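WbbM protein (Klebsiella pneumoniae, PDB 6U4B) acts as a bifunctional glycosyltransferase that builds O-antigen polysaccharide, joining a glycosyltransferase family 8 region to a DUF4422 region and assembling as a trimer. Local coordinates at residues Glu470-Gly475 with Ser516-Leu521; Ile152-Lys157 with Ile264-Leu269; Ser322-Ala327 with Asn352-His357; Lys48-Gly53 with Tyr86-Asn91. All coordinates share one frame; numbering follows the deposited sequence.

Contact 1. Residues Glu470-Gly475 with Ser516-Leu521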
loop_
_atom_site.group_PDB
_atom_site.type_symbol
_atom_site.label_atom_id
_atom_site.label_comp_id
_atom_site.label_asym_id
_atom_site.label_seq_id
_atom_site.Cartn_x
_atom_site.Cartn_y
_atom_site.Cartn_z
ATOM N N GLU A 470 -9.123 -22.489 36.770
ATOM C CA GLU A 470 -9.815 -21.292 36.310
ATOM C C GLU A 470 -8.881 -20.100 36.135
ATOM O O GLU A 470 -9.354 -18.972 35.965
ATOM C CB GLU A 470 -10.952 -20.940 37.273
ATOM C CG GLU A 470 -12.120 -21.917 37.212
ATOM C CD GLU A 470 -13.164 -21.648 38.276
ATOM O OE1 GLU A 470 -12.983 -20.688 39.052
ATOM O OE2 GLU A 470 -14.162 -22.398 38.340
ATOM N N TYR A 471 -7.572 -20.330 36.166
ATOM C CA TYR A 471 -6.602 -19.263 35.972
ATOM C C TYR A 471 -6.713 -18.709 34.554
ATOM O O TYR A 471 -6.637 -19.460 33.578
ATOM C CB TYR A 471 -5.196 -19.797 36.230
ATOM C CG TYR A 471 -4.118 -18.744 36.325
ATOM C CD1 TYR A 471 -3.493 -18.252 35.183
ATOM C CD2 TYR A 471 -3.710 -18.254 37.560
ATOM C CE1 TYR A 471 -2.498 -17.299 35.270
ATOM C CE2 TYR A 471 -2.720 -17.300 37.657
ATOM C CZ TYR A 471 -2.116 -16.825 36.512
ATOM O OH TYR A 471 -1.128 -15.874 36.611
ATOM N N PHE A 472 -6.896 -17.395 34.439
ATOM C CA PHE A 472 -7.112 -16.749 33.153
ATOM C C PHE A 472 -5.897 -15.922 32.750
ATOM O O PHE A 472 -5.150 -15.425 33.598
ATOM C CB PHE A 472 -8.359 -15.853 33.180
ATOM C CG PHE A 472 -8.235 -14.652 34.083
ATOM C CD1 PHE A 472 -7.652 -13.477 33.628
ATOM C CD2 PHE A 472 -8.722 -14.691 35.380
ATOM C CE1 PHE A 472 -7.540 -12.374 34.452
ATOM C CE2 PHE A 472 -8.616 -13.589 36.208
ATOM C CZ PHE A 472 -8.024 -12.431 35.745
ATOM N N GLN A 473 -5.724 -15.765 31.440
ATOM C CA GLN A 473 -4.620 -14.997 30.885
ATOM C C GLN A 473 -5.009 -13.526 30.775
ATOM O O GLN A 473 -6.140 -13.197 30.404
ATOM C CB GLN A 473 -4.227 -15.554 29.515
ATOM C CG GLN A 473 -2.734 -15.559 29.253
ATOM C CD GLN A 473 -2.217 -14.218 28.783
ATOM O OE1 GLN A 473 -2.837 -13.561 27.946
ATOM N NE2 GLN A 473 -1.077 -13.801 29.321
ATOM N N ALA A 474 -4.066 -12.643 31.099
ATOM C CA ALA A 474 -4.333 -11.213 31.199
ATOM C C ALA A 474 -4.055 -10.451 29.906
ATOM O O ALA A 474 -4.107 -9.216 29.911
ATOM C CB ALA A 474 -3.511 -10.600 32.337
ATOM N N GLY A 475 -3.765 -11.151 28.808
ATOM C CA GLY A 475 -3.458 -10.481 27.555
ATOM C C GLY A 475 -4.653 -9.833 26.888
ATOM O O GLY A 475 -4.473 -8.985 26.010
ATOM N N SER A 516 -13.577 -16.660 40.706
ATOM C CA SER A 516 -14.994 -17.014 40.652
ATOM C C SER A 516 -15.873 -15.862 40.179
ATOM O O SER A 516 -17.102 -15.935 40.303
ATOM C CB SER A 516 -15.504 -17.544 42.002
ATOM O OG SER A 516 -15.585 -16.508 42.962
ATOM N N ARG A 517 -15.281 -14.802 39.637
ATOM C CA ARG A 517 -16.008 -13.681 39.054
ATOM C C ARG A 517 -15.546 -13.444 37.622
ATOM O O ARG A 517 -15.427 -12.305 37.165
ATOM C CB ARG A 517 -15.830 -12.412 39.887
ATOM C CG ARG A 517 -16.028 -12.593 41.392
ATOM C CD ARG A 517 -17.492 -12.785 41.771
ATOM N NE ARG A 517 -18.337 -11.683 41.311
ATOM C CZ ARG A 517 -18.415 -10.495 41.904
ATOM N NH1 ARG A 517 -17.691 -10.237 42.986
ATOM N NH2 ARG A 517 -19.216 -9.560 41.411
ATOM N N VAL A 518 -15.264 -14.524 36.897
ATOM C CA VAL A 518 -14.660 -14.447 35.571
ATOM C C VAL A 518 -15.560 -15.165 34.575
ATOM O O VAL A 518 -15.891 -16.342 34.764
ATOM C CB VAL A 518 -13.245 -15.048 35.554
ATOM C CG1 VAL A 518 -12.692 -15.072 34.140
ATOM C CG2 VAL A 518 -12.324 -14.266 36.473
ATOM N N THR A 519 -15.956 -14.455 33.522
ATOM C CA THR A 519 -16.542 -15.070 32.338
ATOM C C THR A 519 -15.409 -15.521 31.425
ATOM O O THR A 519 -14.480 -14.754 31.161
ATOM C CB THR A 519 -17.457 -14.091 31.603
ATOM O OG1 THR A 519 -18.628 -13.844 32.392
ATOM C CG2 THR A 519 -17.872 -14.653 30.251
ATOM N N PHE A 520 -15.471 -16.764 30.962
ATOM C CA PHE A 520 -14.379 -17.338 30.186
ATOM C C PHE A 520 -14.650 -17.158 28.697
ATOM O O PHE A 520 -15.671 -17.627 28.183
ATOM C CB PHE A 520 -14.172 -18.805 30.551
ATOM C CG PHE A 520 -13.678 -18.998 31.954
ATOM C CD1 PHE A 520 -12.375 -18.669 32.291
ATOM C CD2 PHE A 520 -14.521 -19.480 32.943
ATOM C CE1 PHE A 520 -11.915 -18.830 33.584
ATOM C CE2 PHE A 520 -14.066 -19.647 34.240
ATOM C CZ PHE A 520 -12.760 -19.321 34.561
ATOM N N LEU A 521 -13.743 -16.459 28.020
ATOM C CA LEU A 521 -13.825 -16.230 26.589
ATOM C C LEU A 521 -13.213 -17.405 25.829
ATOM O O LEU A 521 -12.282 -18.054 26.316
ATOM C CB LEU A 521 -13.099 -14.942 26.215
ATOM C CG LEU A 521 -13.678 -13.661 26.812
ATOM C CD1 LEU A 521 -12.822 -12.452 26.452
ATOM C CD2 LEU A 521 -15.113 -13.467 26.345
HETATM O O HOH W 1 -13.039 -18.040 38.323
#
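In the mixed sheet of the family 8 glycosyltransferase region, F472 and V518 come from two strands, 472-473 and 518-521, that both bond to strand 428-432, the first antiparallel and the second parallel. The two segments flank a strand they share and meet largely through side chains. Their backbones lie 7.9 Å apart between the CA atoms of F472 and F520. F472 takes the crowded position for CG, between backbone N and carbonyl carbon (chi1 67°), and offers CD2 and CE2 to V518. The methyl CG2 of V518 stands 3.8 Å from F472 CE2, approaching the ring at a slant. The other methyl of V518, CG1, lies above one face of F520, towards its rim, so the valine is wedged between two aromatic rings. F520 in turn directs its outer edge at E470: CE1 is 3.5 Å from the carbonyl O of E470, which lies near the ring plane, and CZ is 3.6 Å from E470 CB. Beyond the rings a water joins the segments, giving a hydrogen to E470 OE1 at 2.7 Å and accepting one from S516 N at 2.8 Å. F472 also packs on M510 of helix 505-513 and on A430. Its side chain lies about 10 Å from that of D406, a magnesium ligand, a placement that fits the nucleotide-sugar-binding alpha/beta sheet of the GT-A fold used by family 8 enzymes.

Contact 2. Residues Ile152-Lys157 with Ile264-Leu269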
loop_
_atom_site.group_PDB
_atom_site.type_symbol
_atom_site.label_atom_id
_atom_site.label_comp_id
_atom_site.label_asym_id
_atom_site.label_seq_id
_atom_site.Cartn_x
_atom_site.Cartn_y
_atom_site.Cartn_z
ATOM N N ILE A 152 -11.512 43.121 43.487
ATOM C CA ILE A 152 -10.393 42.271 43.093
ATOM C C ILE A 152 -9.837 41.587 44.333
ATOM O O ILE A 152 -9.591 42.245 45.350
ATOM C CB ILE A 152 -9.276 43.068 42.390
ATOM C CG1 ILE A 152 -9.782 43.694 41.090
ATOM C CG2 ILE A 152 -8.071 42.175 42.111
ATOM C CD1 ILE A 152 -8.756 44.558 40.401
ATOM N N LEU A 153 -9.627 40.274 44.244
ATOM C CA LEU A 153 -8.937 39.505 45.270
ATOM C C LEU A 153 -7.664 38.929 44.669
ATOM O O LEU A 153 -7.645 38.545 43.495
ATOM C CB LEU A 153 -9.820 38.378 45.826
ATOM C CG LEU A 153 -11.199 38.753 46.383
ATOM C CD1 LEU A 153 -12.259 38.788 45.287
ATOM C CD2 LEU A 153 -11.598 37.793 47.487
ATOM N N LEU A 154 -6.600 38.871 45.474
ATOM C CA LEU A 154 -5.300 38.433 44.977
ATOM C C LEU A 154 -4.344 38.219 46.149
ATOM O O LEU A 154 -4.690 38.551 47.288
ATOM C CB LEU A 154 -4.746 39.444 43.960
ATOM C CG LEU A 154 -4.280 40.857 44.315
ATOM C CD1 LEU A 154 -3.716 41.520 43.066
ATOM C CD2 LEU A 154 -5.408 41.689 44.873
ATOM N N PRO A 155 -3.154 37.634 45.931
ATOM C CA PRO A 155 -2.239 37.403 47.057
ATOM C C PRO A 155 -1.629 38.676 47.617
ATOM O O PRO A 155 -1.859 39.772 47.091
ATOM C CB PRO A 155 -1.159 36.500 46.446
ATOM C CG PRO A 155 -1.219 36.761 44.996
ATOM C CD PRO A 155 -2.670 36.970 44.709
ATOM N N LYS A 156 -0.841 38.526 48.679
ATOM C CA LYS A 156 -0.142 39.658 49.261
ATOM C C LYS A 156 0.951 40.152 48.321
ATOM O O LYS A 156 1.522 39.386 47.539
ATOM C CB LYS A 156 0.473 39.278 50.608
ATOM C CG LYS A 156 -0.524 38.792 51.646
ATOM C CD LYS A 156 0.058 38.873 53.052
ATOM C CE LYS A 156 0.211 37.499 53.677
ATOM N NZ LYS A 156 -0.217 37.497 55.104
ATOM N N LYS A 157 1.230 41.452 48.391
ATOM C CA LYS A 157 2.363 42.000 47.659
ATOM C C LYS A 157 3.659 41.363 48.143
ATOM O O LYS A 157 3.770 40.918 49.290
ATOM C CB LYS A 157 2.440 43.518 47.832
ATOM C CG LYS A 157 1.456 44.317 46.991
ATOM C CD LYS A 157 1.684 45.810 47.177
ATOM C CE LYS A 157 0.712 46.638 46.352
ATOM N NZ LYS A 157 0.877 48.096 46.615
ATOM N N ILE A 264 0.502 47.688 36.919
ATOM C CA ILE A 264 0.260 48.998 36.320
ATOM C C ILE A 264 -1.233 49.231 36.139
ATOM O O ILE A 264 -1.741 50.333 36.388
ATOM C CB ILE A 264 1.023 49.118 34.986
ATOM C CG1 ILE A 264 2.535 49.088 35.233
ATOM C CG2 ILE A 264 0.614 50.378 34.240
ATOM C CD1 ILE A 264 3.361 49.006 33.967
ATOM N N TYR A 265 -1.964 48.191 35.728
ATOM C CA TYR A 265 -3.402 48.323 35.521
ATOM C C TYR A 265 -4.138 48.554 36.836
ATOM O O TYR A 265 -5.034 49.401 36.908
ATOM C CB TYR A 265 -3.941 47.078 34.814
ATOM C CG TYR A 265 -5.442 47.073 34.637
ATOM C CD1 TYR A 265 -6.038 47.724 33.564
ATOM C CD2 TYR A 265 -6.266 46.416 35.541
ATOM C CE1 TYR A 265 -7.411 47.723 33.400
ATOM C CE2 TYR A 265 -7.638 46.410 35.386
ATOM C CZ TYR A 265 -8.205 47.063 34.315
ATOM O OH TYR A 265 -9.573 47.053 34.161
ATOM N N ILE A 266 -3.779 47.806 37.884
ATOM C CA ILE A 266 -4.452 47.958 39.170
ATOM C C ILE A 266 -4.176 49.332 39.764
ATOM O O ILE A 266 -5.087 49.993 40.279
ATOM C CB ILE A 266 -4.027 46.832 40.133
ATOM C CG1 ILE A 266 -4.605 45.491 39.680
ATOM C CG2 ILE A 266 -4.463 47.148 41.560
ATOM C CD1 ILE A 266 -4.216 44.332 40.566
ATOM N N ILE A 267 -2.923 49.788 39.697
ATOM C CA ILE A 267 -2.565 51.085 40.265
ATOM C C ILE A 267 -3.345 52.199 39.580
ATOM O O ILE A 267 -3.778 53.162 40.226
ATOM C CB ILE A 267 -1.043 51.301 40.166
ATOM C CG1 ILE A 267 -0.312 50.356 41.125
ATOM C CG2 ILE A 267 -0.676 52.754 40.452
ATOM C CD1 ILE A 267 1.189 50.403 40.999
ATOM N N LYS A 268 -3.557 52.076 38.269
ATOM C CA LYS A 268 -4.353 53.063 37.545
ATOM C C LYS A 268 -5.794 53.085 38.042
ATOM O O LYS A 268 -6.399 54.157 38.166
ATOM C CB LYS A 268 -4.299 52.765 36.047
ATOM C CG LYS A 268 -5.349 53.473 35.208
ATOM C CD LYS A 268 -5.112 54.968 35.147
ATOM C CE LYS A 268 -5.918 55.591 34.021
ATOM N NZ LYS A 268 -7.326 55.106 34.018
ATOM N N LEU A 269 -6.360 51.913 38.333
ATOM C CA LEU A 269 -7.731 51.859 38.835
ATOM C C LEU A 269 -7.838 52.485 40.221
ATOM O O LEU A 269 -8.835 53.148 40.532
ATOM C CB LEU A 269 -8.224 50.413 38.859
ATOM C CG LEU A 269 -9.139 49.963 37.718
ATOM C CD1 LEU A 269 -8.575 50.381 36.367
ATOM C CD2 LEU A 269 -9.345 48.457 37.773
#
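Strand 152-155 and helix 264-269 face each other with the CA atoms of I152 and I266 9.1 Å apart. The helix packs on the sheet, as in alpha/beta folds. It is one part of 253-272, and the strand belongs to the mixed sheet of the DUF4422 region, where it runs parallel to strand 277-285 and antiparallel to strand 216-219. I152 and L154, two residues apart on the strand, present their side chains to the same partner, I266. The chain of I152 is stretched out (chi2 176°), which carries CD1 to within 4.3 Å of I266 CG1. On the helix, L269 CD1 lies above one face of the Y265 ring, offset towards the rim, and the hydroxyl of Y265 is hydrogen-bonded to D225. Around the strand, I152 rests on M218, and L154 on F216 and V277, which buries the strand side of the contact among nonpolar groups; I266 is buried as well. L154 has its CG held between backbone N and carbonyl carbon (chi1 69°), which aims the branch at the helix. There it reaches I266 tip to tip, methyl CD1 against methyl CD1, at 3.8 Å.

Contact 3. Residues Ser322-Ala327 with Asn352-His357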
loop_
_atom_site.group_PDB
_atom_site.type_symbol
_atom_site.label_atom_id
_atom_site.label_comp_id
_atom_site.label_asym_id
_atom_site.label_seq_id
_atom_site.Cartn_x
_atom_site.Cartn_y
_atom_site.Cartn_z
ATOM N N SER A 322 -4.555 -3.042 13.180
ATOM C CA SER A 322 -5.387 -4.235 13.055
ATOM C C SER A 322 -6.789 -3.983 13.596
ATOM O O SER A 322 -7.772 -4.499 13.049
ATOM C CB SER A 322 -4.738 -5.425 13.772
ATOM O OG SER A 322 -5.004 -5.417 15.169
ATOM N N ILE A 323 -6.903 -3.192 14.665
ATOM C CA ILE A 323 -8.218 -2.856 15.201
ATOM C C ILE A 323 -9.012 -2.049 14.182
ATOM O O ILE A 323 -10.207 -2.289 13.969
ATOM C CB ILE A 323 -8.074 -2.102 16.536
ATOM C CG1 ILE A 323 -7.423 -3.001 17.590
ATOM C CG2 ILE A 323 -9.430 -1.601 17.017
ATOM C CD1 ILE A 323 -7.131 -2.301 18.896
ATOM N N ILE A 324 -8.357 -1.086 13.528
ATOM C CA ILE A 324 -9.027 -0.272 12.515
ATOM C C ILE A 324 -9.465 -1.129 11.335
ATOM O O ILE A 324 -10.569 -0.961 10.799
ATOM C CB ILE A 324 -8.109 0.876 12.060
ATOM C CG1 ILE A 324 -7.886 1.867 13.205
ATOM C CG2 ILE A 324 -8.688 1.569 10.834
ATOM C CD1 ILE A 324 -6.923 2.971 12.866
ATOM N N ARG A 325 -8.611 -2.059 10.905
ATOM C CA ARG A 325 -8.907 -2.816 9.692
ATOM C C ARG A 325 -10.085 -3.763 9.878
ATOM O O ARG A 325 -10.771 -4.091 8.906
ATOM C CB ARG A 325 -7.670 -3.583 9.241
ATOM C CG ARG A 325 -6.538 -2.679 8.760
ATOM C CD ARG A 325 -5.336 -3.472 8.275
ATOM N NE ARG A 325 -5.590 -4.123 6.995
ATOM C CZ ARG A 325 -6.000 -5.381 6.863
ATOM N NH1 ARG A 325 -6.204 -5.888 5.655
ATOM N NH2 ARG A 325 -6.203 -6.133 7.936
ATOM N N HIS A 326 -10.352 -4.185 11.113
ATOM C CA HIS A 326 -11.466 -5.067 11.428
ATOM C C HIS A 326 -12.596 -4.339 12.148
ATOM O O HIS A 326 -13.476 -4.987 12.720
ATOM C CB HIS A 326 -10.979 -6.256 12.260
ATOM C CG HIS A 326 -10.032 -7.153 11.526
ATOM N ND1 HIS A 326 -10.460 -8.162 10.689
ATOM C CD2 HIS A 326 -8.678 -7.189 11.495
ATOM C CE1 HIS A 326 -9.412 -8.783 10.179
ATOM N NE2 HIS A 326 -8.318 -8.212 10.652
ATOM N N ALA A 327 -12.592 -3.009 12.120
ATOM C CA ALA A 327 -13.616 -2.233 12.803
ATOM C C ALA A 327 -14.928 -2.261 12.029
ATOM O O ALA A 327 -14.941 -2.272 10.793
ATOM C CB ALA A 327 -13.149 -0.788 12.983
ATOM N N ASN A 352 -2.060 9.477 13.609
ATOM C CA ASN A 352 -2.237 9.558 12.162
ATOM C C ASN A 352 -2.832 8.286 11.572
ATOM O O ASN A 352 -3.361 8.321 10.455
ATOM C CB ASN A 352 -0.902 9.870 11.485
ATOM C CG ASN A 352 -0.433 11.286 11.753
ATOM O OD1 ASN A 352 -1.214 12.139 12.178
ATOM N ND2 ASN A 352 0.846 11.547 11.500
ATOM N N LEU A 353 -2.755 7.162 12.290
ATOM C CA LEU A 353 -3.430 5.949 11.848
ATOM C C LEU A 353 -4.946 6.085 11.896
ATOM O O LEU A 353 -5.643 5.373 11.166
ATOM C CB LEU A 353 -3.000 4.758 12.710
ATOM C CG LEU A 353 -1.523 4.363 12.739
ATOM C CD1 LEU A 353 -1.277 3.337 13.840
ATOM C CD2 LEU A 353 -1.084 3.818 11.386
ATOM N N THR A 354 -5.467 6.981 12.733
ATOM C CA THR A 354 -6.902 7.134 12.930
ATOM C C THR A 354 -7.480 8.337 12.202
ATOM O O THR A 354 -8.692 8.558 12.273
ATOM C CB THR A 354 -7.221 7.254 14.426
ATOM O OG1 THR A 354 -6.717 8.499 14.925
ATOM C CG2 THR A 354 -6.582 6.110 15.203
ATOM N N SER A 355 -6.649 9.111 11.499
ATOM C CA SER A 355 -7.099 10.390 10.956
ATOM C C SER A 355 -8.181 10.208 9.898
ATOM O O SER A 355 -9.120 11.008 9.823
ATOM C CB SER A 355 -5.909 11.158 10.382
ATOM O OG SER A 355 -4.982 11.485 11.401
ATOM N N ALA A 356 -8.073 9.168 9.076
ATOM C CA ALA A 356 -9.053 8.935 8.023
ATOM C C ALA A 356 -10.304 8.224 8.518
ATOM O O ALA A 356 -11.184 7.914 7.707
ATOM C CB ALA A 356 -8.422 8.128 6.887
ATOM N N HIS A 357 -10.412 7.972 9.823
ATOM C CA HIS A 357 -11.483 7.159 10.399
ATOM C C HIS A 357 -12.180 7.959 11.489
ATOM O O HIS A 357 -11.728 7.981 12.647
ATOM C CB HIS A 357 -10.923 5.845 10.940
ATOM C CG HIS A 357 -10.081 5.103 9.951
ATOM N ND1 HIS A 357 -10.620 4.267 8.998
ATOM C CD2 HIS A 357 -8.740 5.081 9.755
ATOM C CE1 HIS A 357 -9.649 3.755 8.264
ATOM N NE2 HIS A 357 -8.498 4.233 8.703
#
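The last turn of helix 313-325 comes up against a type I beta turn running from T354 to H357, and the closest backbone pair is I324 with T354, 7.7 Å between CA atoms. The turn is closed by H357 N to the carbonyl O of T354 at 3.1 Å. Nearly everything the helix contributes comes from I324, whose two branches part to meet different groups. Its CG2, anti to the backbone N, is set over the face of the H357 imidazole, 3.5 Å from the ring centroid and only 13° off the ring normal: a CH-pi contact centred on the ring. A356 CB lies above the opposite face, nearer the rim. The other branch sends CD1 to the start of the turn, against the carbonyl O of L353, the residue just before it, at 3.2 Å, a tight approach, and against T354 CG2 at 3.9 Å. T354 uses its hydroxyl to bond V351 O, leaving the methyl for the isoleucine. V360, opening the following strand, supports both I324 and T354. Because the methyls of I324 meet an imidazole face, a carbonyl O and a methyl, the join rests on dispersion and CH-pi contact, and the contacts on both faces probably limit the tilt of the ring.

Contact 4. Residues Lys48-Gly53 with Tyr86-Asn91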
loop_
_atom_site.group_PDB
_atom_site.type_symbol
_atom_site.label_atom_id
_atom_site.label_comp_id
_atom_site.label_asym_id
_atom_site.label_seq_id
_atom_site.Cartn_x
_atom_site.Cartn_y
_atom_site.Cartn_z
ATOM N N LYS A 48 -12.809 25.274 37.749
ATOM C CA LYS A 48 -12.781 24.581 36.465
ATOM C C LYS A 48 -11.338 24.336 36.049
ATOM O O LYS A 48 -10.606 25.301 35.782
ATOM C CB LYS A 48 -13.512 25.399 35.397
ATOM C CG LYS A 48 -14.927 25.815 35.783
ATOM C CD LYS A 48 -15.916 24.658 35.707
ATOM C CE LYS A 48 -16.313 24.353 34.268
ATOM N NZ LYS A 48 -17.432 23.369 34.192
ATOM N N PRO A 49 -10.877 23.089 35.989
ATOM C CA PRO A 49 -9.495 22.834 35.566
ATOM C C PRO A 49 -9.331 22.957 34.058
ATOM O O PRO A 49 -10.225 22.605 33.282
ATOM C CB PRO A 49 -9.242 21.399 36.041
ATOM C CG PRO A 49 -10.601 20.770 36.067
ATOM C CD PRO A 49 -11.560 21.866 36.450
ATOM N N LEU A 50 -8.172 23.469 33.649
ATOM C CA LEU A 50 -7.838 23.636 32.241
ATOM C C LEU A 50 -6.465 23.043 31.973
ATOM O O LEU A 50 -5.522 23.268 32.741
ATOM C CB LEU A 50 -7.860 25.114 31.824
ATOM C CG LEU A 50 -9.229 25.782 31.685
ATOM C CD1 LEU A 50 -9.067 27.257 31.355
ATOM C CD2 LEU A 50 -10.066 25.084 30.628
ATOM N N HIS A 51 -6.363 22.284 30.887
ATOM C CA HIS A 51 -5.091 21.761 30.399
ATOM C C HIS A 51 -4.487 22.833 29.499
ATOM O O HIS A 51 -4.831 22.937 28.320
ATOM C CB HIS A 51 -5.313 20.443 29.661
ATOM C CG HIS A 51 -4.062 19.812 29.133
ATOM N ND1 HIS A 51 -4.068 18.608 28.460
ATOM C CD2 HIS A 51 -2.767 20.210 29.175
ATOM C CE1 HIS A 51 -2.834 18.293 28.111
ATOM N NE2 HIS A 51 -2.025 19.249 28.532
ATOM N N VAL A 52 -3.589 23.641 30.054
ATOM C CA VAL A 52 -3.013 24.747 29.296
ATOM C C VAL A 52 -1.931 24.215 28.368
ATOM O O VAL A 52 -1.259 23.218 28.660
ATOM C CB VAL A 52 -2.471 25.847 30.232
ATOM C CG1 VAL A 52 -3.593 26.395 31.096
ATOM C CG2 VAL A 52 -1.323 25.324 31.085
ATOM N N GLY A 53 -1.768 24.882 27.226
ATOM C CA GLY A 53 -0.835 24.405 26.219
ATOM C C GLY A 53 -1.191 23.052 25.645
ATOM O O GLY A 53 -0.300 22.315 25.211
ATOM N N TYR A 86 -6.679 33.969 28.254
ATOM C CA TYR A 86 -7.185 34.287 26.921
ATOM C C TYR A 86 -8.366 33.397 26.553
ATOM O O TYR A 86 -9.384 33.879 26.041
ATOM C CB TYR A 86 -6.064 34.145 25.890
ATOM C CG TYR A 86 -6.474 34.510 24.479
ATOM C CD1 TYR A 86 -7.024 33.562 23.623
ATOM C CD2 TYR A 86 -6.310 35.805 24.001
ATOM C CE1 TYR A 86 -7.402 33.894 22.338
ATOM C CE2 TYR A 86 -6.685 36.145 22.716
ATOM C CZ TYR A 86 -7.229 35.188 21.890
ATOM O OH TYR A 86 -7.605 35.525 20.610
ATOM N N TRP A 87 -8.247 32.090 26.810
ATOM C CA TRP A 87 -9.292 31.154 26.403
ATOM C C TRP A 87 -10.603 31.434 27.125
ATOM O O TRP A 87 -11.677 31.390 26.513
ATOM C CB TRP A 87 -8.840 29.715 26.654
ATOM C CG TRP A 87 -9.864 28.697 26.247
ATOM C CD1 TRP A 87 -10.018 28.137 25.011
ATOM C CD2 TRP A 87 -10.881 28.123 27.077
ATOM N NE1 TRP A 87 -11.066 27.249 25.021
ATOM C CE2 TRP A 87 -11.612 27.221 26.277
ATOM C CE3 TRP A 87 -11.242 28.282 28.419
ATOM C CZ2 TRP A 87 -12.683 26.481 26.775
ATOM C CZ3 TRP A 87 -12.306 27.547 28.911
ATOM C CH2 TRP A 87 -13.013 26.659 28.091
ATOM N N VAL A 88 -10.538 31.719 28.429
ATOM C CA VAL A 88 -11.747 32.063 29.174
ATOM C C VAL A 88 -12.336 33.365 28.650
ATOM O O VAL A 88 -13.555 33.490 28.472
ATOM C CB VAL A 88 -11.436 32.146 30.681
ATOM C CG1 VAL A 88 -12.646 32.654 31.445
ATOM C CG2 VAL A 88 -10.998 30.792 31.215
ATOM N N TRP A 89 -11.474 34.350 28.383
ATOM C CA TRP A 89 -11.921 35.647 27.887
ATOM C C TRP A 89 -12.716 35.508 26.593
ATOM O O TRP A 89 -13.770 36.135 26.435
ATOM C CB TRP A 89 -10.704 36.552 27.684
ATOM C CG TRP A 89 -10.973 37.859 27.000
ATOM C CD1 TRP A 89 -12.089 38.634 27.111
ATOM C CD2 TRP A 89 -10.096 38.543 26.097
ATOM N NE1 TRP A 89 -11.961 39.761 26.333
ATOM C CE2 TRP A 89 -10.746 39.727 25.701
ATOM C CE3 TRP A 89 -8.823 38.268 25.586
ATOM C CZ2 TRP A 89 -10.166 40.636 24.815
ATOM C CZ3 TRP A 89 -8.249 39.171 24.708
ATOM C CH2 TRP A 89 -8.921 40.340 24.332
ATOM N N LYS A 90 -12.240 34.679 25.666
ATOM C CA LYS A 90 -12.827 34.611 24.334
ATOM C C LYS A 90 -13.955 33.596 24.202
ATOM O O LYS A 90 -14.782 33.731 23.292
ATOM C CB LYS A 90 -11.747 34.280 23.298
ATOM C CG LYS A 90 -10.733 35.385 23.090
ATOM C CD LYS A 90 -11.418 36.671 22.659
ATOM C CE LYS A 90 -10.404 37.733 22.273
ATOM N NZ LYS A 90 -11.067 39.006 21.877
ATOM N N ASN A 91 -14.020 32.589 25.075
ATOM C CA ASN A 91 -14.908 31.457 24.850
ATOM C C ASN A 91 -15.884 31.164 25.980
ATOM O O ASN A 91 -16.911 30.524 25.726
ATOM C CB ASN A 91 -14.086 30.187 24.577
ATOM C CG ASN A 91 -13.081 30.377 23.455
ATOM O OD1 ASN A 91 -13.439 30.362 22.277
ATOM N ND2 ASN A 91 -11.816 30.557 23.817
#
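The carbonyl O of W87, whose indole packs on L50 across this contact, is gripped twice by N91 at the end of helix 82-91. The backbone N of N91 gives the ordinary helical bond at 3.0 Å, and the side chain folds back so that ND2 reaches the same W87 O at 2.8 Å. This second bond bends to 149° at the hydrogen but enters in the carbonyl plane, on a lone pair. The same ND2 also bonds D70 O, which ties the helix end to the loop that comes before helix 76-79. W87 has CG anti to its backbone N (chi1 -180°), and this swings the indole out towards strand 47-51. There the benzo-ring carbons CZ3 and CE3 meet the fork of L50: CZ3 lies 3.7 Å from L50 CD2, and CE3 3.8 Å from L50 CD1, the leucine coming at a slant. The pyrrole nitrogen NE1 bonds T68 OG1, so the rotation of the indole is fixed from its other end, and N91 CB lies above one of its faces, offset to the rim. V88, the next residue along, adds its CG2 4.0 Å from L50 CD1. L50 thus engages two successive helical residues with its methyls and also touches A84 one turn earlier, while V88 reaches on to Y32 of the neighbouring strand. Strand 47-51 and the later strand 97-102 both run parallel to strand 29-35, and helix 82-91 lies between them in the chain. Leucine and indole together pack the helix of a beta-alpha-beta crossover against its sheet.

How the contacts relate
The four contacts show one principle at work in two modules: small sets of mostly apolar side chains join neighbouring elements, with contacts 2 and 4 laying helices on a sheet. That sheet, in the DUF4422 region, is the same for both, with centres 22 Å apart and nearest atoms about 11 Å apart. Contacts 1 and 3 belong to the family 8 region, their centres 28 Å apart. Contact 1 lies nearer the metal ligands D406 and H560, its F472 side chain about 12 Å from a bound magnesium ion. In contact 3, the L353 side chain is about 8 Å from that of N585, a residue of a second magnesium site whose ion is not bound to this chain here.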